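PDB 6CJ7: serpin-12 from Manduca sexta, which is a serine protease inhibitor of the serpin family that controls the prophenoloxidase activation system in larval hemolymph. Local coordinates for residues Y209-T214 against V222-F227. Numbering follows the deposited sequence.
Sequences YFKAGT and VVVLPF
The ring of F210 lies under the end of L225, whose CD2 methyl sits over one ring face, 3.6 Å from the ring centre. This is a CH-pi contact, shifted toward the rim. P226 CD comes to the ring edge, near its plane. V223 CG2 approaches obliquely and packs at 3.5 Å against F210 CB. F210 points its CB at the other strand, and chi1 -63° (CG anti to its carbonyl carbon) sets the ring beside L225 and P226. Cutting F210 back to an alanine is likely to leave the L225 methyl without its aromatic face and open a gap beside V223 and P226.

A212 and V223 form a non-hydrogen-bonded antiparallel pair. Their side chains share one face of the sheet, where strand 351-354 adds L351 and F353. G213 and V222 form the hydrogen-bonded pair beyond it, with G213 N to V222 O at 3.0 Å and V222 N to G213 O at 2.9 Å. V224 N also bonds to K211 O (2.9 Å).

The chain turns a corner at K211, and there a water bridges K211 N and V224 O, too far apart to bond directly. It accepts from K211 N and K211 NZ (2.9 Å), and donates to V224 O at 2.7 Å. The bend at chi3 (-77°) lays CE against V224 CG1; that at chi4 (-49°) brings NZ to the water.

Hairpin 198-215/220-226 is consistent with the first two strands of serpin sheet B, and the chain before the corner with sheet C. Apolar packing buries the F210 side, while the water gives V224 O a donor where the strands part.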
loop_
_atom_site.group_PDB
_atom_site.type_symbol
_atom_site.label_atom_id
_atom_site.label_comp_id
_atom_site.label_asym_id
_atom_site.label_seq_id
_atom_site.Cartn_x
_atom_site.Cartn_y
_atom_site.Cartn_z
ATOM N N TYR A 209 15.314 -2.273 -23.540
ATOM C CA TYR A 209 13.959 -1.976 -23.970
ATOM C C TYR A 209 13.014 -2.161 -22.787
ATOM O O TYR A 209 13.026 -3.207 -22.131
ATOM C CB TYR A 209 13.569 -2.857 -25.152
ATOM C CG TYR A 209 14.113 -2.331 -26.459
ATOM C CD1 TYR A 209 15.358 -2.730 -26.927
ATOM C CD2 TYR A 209 13.394 -1.408 -27.209
ATOM C CE1 TYR A 209 15.862 -2.238 -28.114
ATOM C CE2 TYR A 209 13.888 -0.914 -28.395
ATOM C CZ TYR A 209 15.122 -1.328 -28.841
ATOM O OH TYR A 209 15.614 -0.835 -30.027
ATOM N N PHE A 210 12.253 -1.117 -22.473
ATOM C CA PHE A 210 11.170 -1.163 -21.503
ATOM C C PHE A 210 9.928 -0.569 -22.137
ATOM O O PHE A 210 10.015 0.335 -22.972
ATOM C CB PHE A 210 11.452 -0.335 -20.240
ATOM C CG PHE A 210 12.621 -0.787 -19.427
ATOM C CD1 PHE A 210 12.533 -1.891 -18.600
ATOM C CD2 PHE A 210 13.791 -0.048 -19.420
ATOM C CE1 PHE A 210 13.619 -2.277 -17.828
ATOM C CE2 PHE A 210 14.863 -0.434 -18.652
ATOM C CZ PHE A 210 14.780 -1.541 -17.861
ATOM N N LYS A 211 8.767 -1.052 -21.715
ATOM C CA LYS A 211 7.551 -0.300 -21.968
ATOM C C LYS A 211 7.704 1.086 -21.343
ATOM O O LYS A 211 7.964 1.215 -20.142
ATOM C CB LYS A 211 6.340 -1.045 -21.401
ATOM C CG LYS A 211 6.216 -2.499 -21.932
ATOM C CD LYS A 211 4.918 -3.156 -21.475
ATOM C CE LYS A 211 4.967 -3.602 -20.015
ATOM N NZ LYS A 211 6.150 -4.401 -19.573
ATOM N N ALA A 212 7.583 2.122 -22.166
ATOM C CA ALA A 212 7.908 3.466 -21.712
ATOM C C ALA A 212 7.294 4.475 -22.664
ATOM O O ALA A 212 6.939 4.152 -23.800
ATOM C CB ALA A 212 9.424 3.682 -21.616
ATOM N N GLY A 213 7.177 5.705 -22.184
ATOM C CA GLY A 213 6.655 6.767 -23.017
ATOM C C GLY A 213 6.562 8.052 -22.229
ATOM O O GLY A 213 7.116 8.176 -21.136
ATOM N N THR A 214 5.867 9.018 -22.817
ATOM C CA THR A 214 5.576 10.292 -22.173
ATOM C C THR A 214 4.067 10.447 -22.119
ATOM O O THR A 214 3.404 10.432 -23.161
ATOM C CB THR A 214 6.205 11.463 -22.930
ATOM O OG1 THR A 214 7.620 11.258 -23.048
ATOM C CG2 THR A 214 5.948 12.766 -22.190
ATOM N N VAL A 222 7.284 8.025 -18.263
ATOM C CA VAL A 222 6.853 6.777 -17.644
ATOM C C VAL A 222 7.778 5.658 -18.106
ATOM O O VAL A 222 8.054 5.543 -19.302
ATOM C CB VAL A 222 5.397 6.436 -18.022
ATOM C CG1 VAL A 222 4.980 5.085 -17.426
ATOM C CG2 VAL A 222 4.451 7.546 -17.578
ATOM N N VAL A 223 8.234 4.820 -17.172
ATOM C CA VAL A 223 8.872 3.550 -17.523
ATOM C C VAL A 223 8.255 2.442 -16.669
ATOM O O VAL A 223 7.912 2.660 -15.502
ATOM C CB VAL A 223 10.414 3.611 -17.370
ATOM C CG1 VAL A 223 10.850 3.660 -15.918
ATOM C CG2 VAL A 223 11.070 2.435 -18.098
ATOM N N VAL A 224 8.073 1.266 -17.272
ATOM C CA VAL A 224 7.507 0.091 -16.613
ATOM C C VAL A 224 8.621 -0.934 -16.453
ATOM O O VAL A 224 9.158 -1.435 -17.454
ATOM C CB VAL A 224 6.345 -0.506 -17.420
ATOM C CG1 VAL A 224 5.808 -1.754 -16.731
ATOM C CG2 VAL A 224 5.240 0.529 -17.640
ATOM N N LEU A 225 8.970 -1.249 -15.207
ATOM C CA LEU A 225 10.077 -2.161 -14.929
ATOM C C LEU A 225 9.533 -3.495 -14.427
ATOM O O LEU A 225 8.985 -3.547 -13.315
ATOM C CB LEU A 225 11.018 -1.541 -13.898
ATOM C CG LEU A 225 11.430 -0.100 -14.208
ATOM C CD1 LEU A 225 12.193 0.531 -13.048
ATOM C CD2 LEU A 225 12.247 -0.074 -15.499
ATOM N N PRO A 226 9.640 -4.587 -15.182
ATOM C CA PRO A 226 9.001 -5.841 -14.754
ATOM C C PRO A 226 9.817 -6.610 -13.723
ATOM O O PRO A 226 11.052 -6.637 -13.748
ATOM C CB PRO A 226 8.883 -6.646 -16.058
ATOM C CG PRO A 226 9.273 -5.705 -17.161
ATOM C CD PRO A 226 10.170 -4.680 -16.552
ATOM N N PHE A 227 9.096 -7.246 -12.802
ATOM C CA PHE A 227 9.706 -8.184 -11.875
ATOM C C PHE A 227 9.607 -9.598 -12.455
ATOM O O PHE A 227 9.058 -9.806 -13.538
ATOM C CB PHE A 227 9.055 -8.060 -10.496
ATOM C CG PHE A 227 9.419 -6.790 -9.767
ATOM C CD1 PHE A 227 8.561 -5.691 -9.776
ATOM C CD2 PHE A 227 10.618 -6.694 -9.051
ATOM C CE1 PHE A 227 8.897 -4.518 -9.074
ATOM C CE2 PHE A 227 10.962 -5.523 -8.362
ATOM C CZ PHE A 227 10.098 -4.442 -8.375
HETATM O O HOH W 1 8.654 -2.933 -19.644
#